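Local coordinates for protein spermidine synthase (Corynebacterium glutamicum ATCC 13032, PDB 3GJY) that probably catalyses the transfer of an aminopropyl group from decarboxylated S-adenosylmethionine to putrescine, yielding spermidine, at residues C101-A104 / R105-A108; A148-V151 / A152-F155; T178-E181 / F182-C186. All coordinates share one frame; numbering follows the deposited sequence. Where two conformers were deposited one is given.

All three contacts are turns of helices beside the central sheet of a Rossmann-like fold of the AdoMet-dependent methyltransferase type. Interaction 1 starts helix 102-110 just after strand 92-96, where this superfamily usually binds its cofactor; the side chain of Cys101 lies about 4 Å from a bound formic acid, probably left by the crystallisation liquor. Interactions 2 and 3 have centres about 10 Å apart and touch directly: Ala152 O lies 3.5 Å from His185 CB, and Asp291 bonds both to Arg149 and to Thr179. Interaction 1 stands apart, its centre about 21 Å from that of interaction 2 and about 24 Å from that of interaction 3.

Interaction 1 of 3, residues C101-A104 / R105-A108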
loop_
_atom_site.group_PDB
_atom_site.type_symbol
_atom_site.label_atom_id
_atom_site.label_comp_id
_atom_site.label_asym_id
_atom_site.label_seq_id
_atom_site.Cartn_x
_atom_site.Cartn_y
_atom_site.Cartn_z
ATOM N N CYS A 101 -6.876 5.890 -6.518
ATOM C CA CYS A 101 -7.776 4.979 -5.787
ATOM C C CYS A 101 -7.879 3.577 -6.381
ATOM O O CYS A 101 -8.861 2.876 -6.144
ATOM C CB CYS A 101 -9.185 5.577 -5.671
ATOM S SG CYS A 101 -9.274 7.127 -4.753
ATOM N N THR A 102 -6.867 3.168 -7.148
ATOM C CA THR A 102 -6.945 1.893 -7.850
ATOM C C THR A 102 -6.926 0.682 -6.917
ATOM O O THR A 102 -7.687 -0.280 -7.142
ATOM C CB THR A 102 -5.841 1.840 -8.885
ATOM O OG1 THR A 102 -6.020 2.970 -9.770
ATOM C CG2 THR A 102 -5.798 0.477 -9.655
HETATM N N MSE A 103 -6.072 0.680 -5.891
HETATM C CA MSE A 103 -6.085 -0.415 -4.930
HETATM C C MSE A 103 -7.450 -0.509 -4.200
HETATM O O MSE A 103 -7.984 -1.591 -3.972
HETATM C CB MSE A 103 -4.946 -0.200 -3.919
HETATM C CG MSE A 103 -4.501 -1.430 -3.190
HETATM SE SE MSE A 103 -3.205 -2.608 -4.156
HETATM C CE MSE A 103 -4.483 -3.763 -5.128
ATOM N N ALA A 104 -7.998 0.647 -3.803
ATOM C CA ALA A 104 -9.320 0.698 -3.168
ATOM C C ALA A 104 -10.403 0.097 -4.073
ATOM O O ALA A 104 -11.267 -0.689 -3.637
ATOM C CB ALA A 104 -9.674 2.137 -2.719
ATOM N N ARG A 105 -10.349 0.495 -5.342
ATOM C CA ARG A 105 -11.264 -0.006 -6.381
ATOM C C ARG A 105 -11.148 -1.536 -6.537
ATOM O O ARG A 105 -12.147 -2.255 -6.709
ATOM C CB ARG A 105 -10.914 0.730 -7.678
ATOM C CG ARG A 105 -11.620 0.251 -8.962
ATOM C CD ARG A 105 -11.158 1.156 -10.096
ATOM N NE ARG A 105 -11.633 0.766 -11.426
ATOM C CZ ARG A 105 -10.900 0.146 -12.343
ATOM N NH1 ARG A 105 -9.660 -0.273 -12.075
ATOM N NH2 ARG A 105 -11.422 -0.030 -13.542
ATOM N N TYR A 106 -9.908 -2.028 -6.474
ATOM C CA TYR A 106 -9.658 -3.461 -6.568
ATOM C C TYR A 106 -10.309 -4.215 -5.403
ATOM O O TYR A 106 -11.078 -5.171 -5.599
ATOM C CB TYR A 106 -8.132 -3.680 -6.569
ATOM C CG TYR A 106 -7.754 -5.131 -6.562
ATOM C CD1 TYR A 106 -7.626 -5.848 -7.759
ATOM C CD2 TYR A 106 -7.536 -5.803 -5.371
ATOM C CE1 TYR A 106 -7.290 -7.197 -7.754
ATOM C CE2 TYR A 106 -7.228 -7.167 -5.343
ATOM C CZ TYR A 106 -7.114 -7.860 -6.547
ATOM O OH TYR A 106 -6.794 -9.196 -6.522
ATOM N N PHE A 107 -9.996 -3.775 -4.168
ATOM C CA PHE A 107 -10.548 -4.467 -3.007
ATOM C C PHE A 107 -12.050 -4.330 -2.923
ATOM O O PHE A 107 -12.733 -5.230 -2.431
ATOM C CB PHE A 107 -9.888 -4.023 -1.693
ATOM C CG PHE A 107 -8.501 -4.569 -1.524
ATOM C CD1 PHE A 107 -8.304 -5.912 -1.329
ATOM C CD2 PHE A 107 -7.401 -3.748 -1.677
ATOM C CE1 PHE A 107 -7.006 -6.429 -1.201
ATOM C CE2 PHE A 107 -6.100 -4.262 -1.581
ATOM C CZ PHE A 107 -5.912 -5.613 -1.338
ATOM N N ALA A 108 -12.571 -3.193 -3.374
ATOM C CA ALA A 108 -14.036 -3.010 -3.368
ATOM C C ALA A 108 -14.728 -4.046 -4.278
ATOM O O ALA A 108 -15.855 -4.495 -3.989
ATOM C CB ALA A 108 -14.417 -1.615 -3.771
HETATM O O HOH W 1 -8.781 -1.284 -9.607
#
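Cys101 O accepts Arg105 N at 2.9 Å, the first i to i+4 bond of helix 102-110, for which Cys101 is the N-cap residue. Its side chain lies close to a bound formic acid, which may mark a pocket. Thr102 O serves two donors: Tyr106 N at 2.9 Å and a water, which in turn accepts from Arg105 NH1 at 2.8 Å. The water thus joins a backbone carbonyl to the guanidinium one turn on. Long and extended, Arg105 also reaches Asp134 in a salt bridge, while Thr102 OG1 bonds to Ser56. Met103, deposited as selenomethionine, carries most of the side-chain contact. Its O takes Phe107 N at 3.0 Å in a nearly straight bond (171°). In the conformer described, with CG set opposite the backbone N (chi1 -159°) and the chain bent beyond it, Met103 CG meets Phe107 CE2 at 3.6 Å. The Met103 and Tyr106 side chains run side by side, Met103 CE 3.7 Å from Tyr106 CD2. Met103 SE sits obliquely 5.4 Å from the Phe107 ring centroid, a Met-aromatic contact that suits a flexible, polarisable chain. Ala104 O accepts Ala108 N at 2.8 Å, and the small Ala104 methyl fits against Asn116 and Val118. Met103, Tyr106 and Phe107 instead meet helix 69-85, so helix 102-110 packs between that helix and the two strands, 92-96 and 115-120, of its beta-alpha-beta unit.

Interaction 2 of 3, residues A148-V151 / A152-F155; sequences ARMV and AESF
Arg149 and Glu153, one helical turn apart, form a salt bridge. Arg149 NE donates to Glu153 OE2 at 2.8 Å, meeting the anti lone pair of that oxygen, and NH2 adds a weak bond to the same atom at 3.1 Å. A bend at chi2 (62°) turns the arginine toward the extended glutamate, whose carboxylate plane stands 67° from the guanidinium plane. Arg149 is shared, since NH2 also pairs with Asp291 and NH1 bonds to Asn176 O, so three acceptors hold this buried charge. Among backbone bonds, Ala152 N reaches Ala148 O and Glu153 N reaches Arg149 O, each at 3.0 Å. Ser154 N divides its hydrogen between Met150 O, four residues back, at 3.2 Å and Val151 O, three back, at 3.0 Å; it sits well above the Val151 carbonyl plane. Apolar contact comes from Val151 CG1, 4.0 Å from Phe155 CE1, while the Phe155 ring lays one face over Ala152 CA. Ala152 is small enough to let Phe182 of helix 180-189 close in. Preceded by Asp147, whose side chain accepts from Arg149 N, this is a short connecting helix after strand 141-145 of a Rossmann-like methyltransferase fold.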
loop_
_atom_site.group_PDB
_atom_site.type_symbol
_atom_site.label_atom_id
_atom_site.label_comp_id
_atom_site.label_asym_id
_atom_site.label_seq_id
_atom_site.Cartn_x
_atom_site.Cartn_y
_atom_site.Cartn_z
ATOM N N ALA A 148 -2.425 12.227 5.559
ATOM C CA ALA A 148 -2.512 10.861 6.059
ATOM C C ALA A 148 -1.850 10.628 7.420
ATOM O O ALA A 148 -2.318 9.763 8.193
ATOM C CB ALA A 148 -1.974 9.879 5.020
ATOM N N ARG A 149 -0.739 11.300 7.701
ATOM C CA ARG A 149 -0.106 11.136 9.013
ATOM C C ARG A 149 -1.033 11.661 10.100
ATOM O O ARG A 149 -1.225 11.006 11.131
ATOM C CB ARG A 149 1.230 11.886 9.087
ATOM C CG ARG A 149 1.815 11.917 10.479
ATOM C CD ARG A 149 2.172 10.543 11.133
ATOM N NE ARG A 149 2.441 10.768 12.558
ATOM C CZ ARG A 149 3.586 10.545 13.203
ATOM N NH1 ARG A 149 4.650 10.031 12.583
ATOM N NH2 ARG A 149 3.661 10.890 14.491
HETATM N N MSE A 150 -1.656 12.813 9.851
HETATM C CA MSE A 150 -2.574 13.350 10.849
HETATM C C MSE A 150 -3.797 12.460 11.023
HETATM O O MSE A 150 -4.262 12.256 12.144
HETATM C CB MSE A 150 -2.951 14.804 10.556
HETATM C CG MSE A 150 -1.773 15.717 10.656
HETATM SE SE MSE A 150 -1.120 15.786 12.497
HETATM C CE MSE A 150 -2.592 16.825 13.230
ATOM N N VAL A 151 -4.299 11.892 9.932
ATOM C CA VAL A 151 -5.455 10.990 10.057
ATOM C C VAL A 151 -5.046 9.770 10.917
ATOM O O VAL A 151 -5.816 9.363 11.798
ATOM C CB VAL A 151 -5.977 10.578 8.667
ATOM C CG1 VAL A 151 -7.013 9.453 8.785
ATOM C CG2 VAL A 151 -6.609 11.786 7.988
ATOM N N ALA A 152 -3.846 9.224 10.687
ATOM C CA ALA A 152 -3.401 8.079 11.489
ATOM C C ALA A 152 -3.320 8.445 12.961
ATOM O O ALA A 152 -3.728 7.657 13.825
ATOM C CB ALA A 152 -2.062 7.521 10.965
ATOM N N GLU A 153 -2.836 9.653 13.259
ATOM C CA GLU A 153 -2.746 10.060 14.667
ATOM C C GLU A 153 -4.103 10.116 15.336
ATOM O O GLU A 153 -4.182 9.962 16.578
ATOM C CB GLU A 153 -2.104 11.440 14.780
ATOM C CG GLU A 153 -0.643 11.413 14.384
ATOM C CD GLU A 153 0.084 12.724 14.555
ATOM O OE1 GLU A 153 -0.491 13.648 15.178
ATOM O OE2 GLU A 153 1.228 12.829 14.070
ATOM N N SER A 154 -5.167 10.346 14.550
ATOM C CA SER A 154 -6.499 10.388 15.147
ATOM C C SER A 154 -7.266 9.069 15.136
ATOM O O SER A 154 -8.394 9.010 15.623
ATOM C CB SER A 154 -7.341 11.520 14.543
ATOM O OG SER A 154 -7.013 12.744 15.175
ATOM N N PHE A 155 -6.646 7.980 14.627
ATOM C CA PHE A 155 -7.327 6.687 14.654
ATOM C C PHE A 155 -7.785 6.384 16.084
ATOM O O PHE A 155 -6.995 6.490 17.037
ATOM C CB PHE A 155 -6.374 5.542 14.255
ATOM C CG PHE A 155 -6.002 5.458 12.783
ATOM C CD1 PHE A 155 -6.787 6.006 11.770
ATOM C CD2 PHE A 155 -4.852 4.757 12.443
ATOM C CE1 PHE A 155 -6.399 5.871 10.419
ATOM C CE2 PHE A 155 -4.466 4.612 11.116
ATOM C CZ PHE A 155 -5.233 5.174 10.107
HETATM O O HOH W 2 -4.902 14.100 14.106
#

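Interaction 3 of 3, residues T178-E181 / F182-C186; sequences TTVE and FFEHC
Two first torsions of opposite sign set this contact between Thr179 and the residues Phe182 and Phe183. In Thr179, chi1 of 59° places OG1 between the backbone N and the carbonyl carbon, folded back over the helix start; in Phe183, chi1 of -59° puts CG beside its own N and swings the ring back toward the chain before it. The result is an N-cap at the start of helix 180-189. Thr179 OG1 accepts Phe182 N at 3.2 Å, with an N-H...O angle of 162°, giving an acceptor to an amide of the first turn, where the preceding helical carbonyls are missing. A short side chain carrying an oxygen, as in threonine, suits this place, since OG1 can fold back to the amide, and Asp291 gives OG1 a further hydrogen-bond partner. Helical bonding starts at once, for Thr179 O takes Phe183 N at 3.0 Å. The same carbonyl oxygen lies over one face of the Phe183 ring, off-centre toward the rim, 3.1 Å from CD2, while Thr178 O comes within 3.4 Å of CE2. One turn along, Val180 O accepts Glu184 N at 2.8 Å, and Val180 CG1 runs alongside Glu184 CG. Glu181 O receives His185 N at 3.1 Å. The Glu181 carboxylate is engaged by the later chain, OE1 accepting from Asp291 N and OE2 bonded to His290 ND1, which ties the helix start to the segment near the C-terminus. Phe183 packs on Glu212 and Met216 of helix 207-219, whereas Phe182 turns toward helix 148-153 and strand 194-202, touching Arg149 and Tyr196 and meeting Phe177 edge-to-face. The large apolar ring of Phe182 fills this inner side well, and Cys186 SG rests 3.6 Å above its plane, displaced toward the rim.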
loop_
_atom_site.group_PDB
_atom_site.type_symbol
_atom_site.label_atom_id
_atom_site.label_comp_id
_atom_site.label_asym_id
_atom_site.label_seq_id
_atom_site.Cartn_x
_atom_site.Cartn_y
_atom_site.Cartn_z
ATOM N N THR A 178 7.436 6.364 8.662
ATOM C CA THR A 178 8.336 5.222 8.858
ATOM C C THR A 178 8.760 4.979 10.301
ATOM O O THR A 178 9.630 4.139 10.555
ATOM C CB THR A 178 9.610 5.352 7.991
ATOM O OG1 THR A 178 10.444 6.363 8.548
ATOM C CG2 THR A 178 9.238 5.688 6.551
ATOM N N THR A 179 8.156 5.712 11.226
ATOM C CA THR A 179 8.625 5.711 12.604
ATOM C C THR A 179 7.786 4.807 13.486
ATOM O O THR A 179 6.614 4.482 13.196
ATOM C CB THR A 179 8.552 7.117 13.220
ATOM O OG1 THR A 179 7.185 7.557 13.176
ATOM C CG2 THR A 179 9.419 8.079 12.464
ATOM N N VAL A 180 8.379 4.462 14.624
ATOM C CA VAL A 180 7.686 3.679 15.647
ATOM C C VAL A 180 6.382 4.376 16.051
ATOM O O VAL A 180 5.341 3.727 16.193
ATOM C CB VAL A 180 8.604 3.487 16.852
ATOM C CG1 VAL A 180 7.796 2.985 18.088
ATOM C CG2 VAL A 180 9.786 2.533 16.483
ATOM N N GLU A 181 6.414 5.699 16.164
ATOM C CA GLU A 181 5.207 6.423 16.565
ATOM C C GLU A 181 4.096 6.263 15.530
ATOM O O GLU A 181 2.935 6.049 15.893
ATOM C CB GLU A 181 5.517 7.917 16.794
ATOM C CG GLU A 181 6.378 8.192 18.053
ATOM C CD GLU A 181 7.851 7.915 17.836
ATOM O OE1 GLU A 181 8.307 7.769 16.673
ATOM O OE2 GLU A 181 8.572 7.849 18.871
ATOM N N PHE A 182 4.452 6.331 14.245
ATOM C CA PHE A 182 3.463 6.092 13.192
ATOM C C PHE A 182 2.891 4.684 13.284
ATOM O O PHE A 182 1.677 4.526 13.252
ATOM C CB PHE A 182 4.070 6.330 11.812
ATOM C CG PHE A 182 3.170 5.918 10.679
ATOM C CD1 PHE A 182 2.003 6.631 10.389
ATOM C CD2 PHE A 182 3.487 4.801 9.902
ATOM C CE1 PHE A 182 1.179 6.225 9.324
ATOM C CE2 PHE A 182 2.681 4.415 8.852
ATOM C CZ PHE A 182 1.530 5.105 8.568
ATOM N N PHE A 183 3.762 3.698 13.462
ATOM C CA PHE A 183 3.304 2.304 13.549
ATOM C C PHE A 183 2.414 2.093 14.774
ATOM O O PHE A 183 1.434 1.355 14.703
ATOM C CB PHE A 183 4.471 1.307 13.552
ATOM C CG PHE A 183 5.332 1.413 12.315
ATOM C CD1 PHE A 183 4.756 1.519 11.044
ATOM C CD2 PHE A 183 6.728 1.435 12.432
ATOM C CE1 PHE A 183 5.576 1.655 9.909
ATOM C CE2 PHE A 183 7.542 1.551 11.317
ATOM C CZ PHE A 183 6.968 1.679 10.063
ATOM N N GLU A 184 2.721 2.798 15.878
ATOM C CA GLU A 184 1.892 2.693 17.087
ATOM C C GLU A 184 0.488 3.247 16.844
ATOM O O GLU A 184 -0.507 2.673 17.350
ATOM C CB GLU A 184 2.509 3.432 18.300
ATOM C CG GLU A 184 3.767 2.741 18.887
ATOM C CD GLU A 184 3.487 1.507 19.800
ATOM O OE1 GLU A 184 2.361 0.937 19.805
ATOM O OE2 GLU A 184 4.445 1.090 20.504
ATOM N N HIS A 185 0.384 4.352 16.095
ATOM C CA HIS A 185 -0.935 4.865 15.743
ATOM C C HIS A 185 -1.719 3.851 14.899
ATOM O O HIS A 185 -2.908 3.617 15.141
ATOM C CB HIS A 185 -0.825 6.199 15.031
ATOM C CG HIS A 185 -0.442 7.319 15.938
ATOM N ND1 HIS A 185 0.642 8.152 15.733
ATOM C CD2 HIS A 185 -0.986 7.689 17.117
ATOM C CE1 HIS A 185 0.685 9.045 16.722
ATOM N NE2 HIS A 185 -0.285 8.773 17.567
ATOM N N CYS A 186 -1.037 3.266 13.920
ATOM C CA CYS A 186 -1.657 2.223 13.078
ATOM C C CYS A 186 -2.108 1.033 13.897
ATOM O O CYS A 186 -3.220 0.551 13.716
ATOM C CB CYS A 186 -0.695 1.788 11.962
ATOM S SG CYS A 186 -0.419 3.049 10.722
#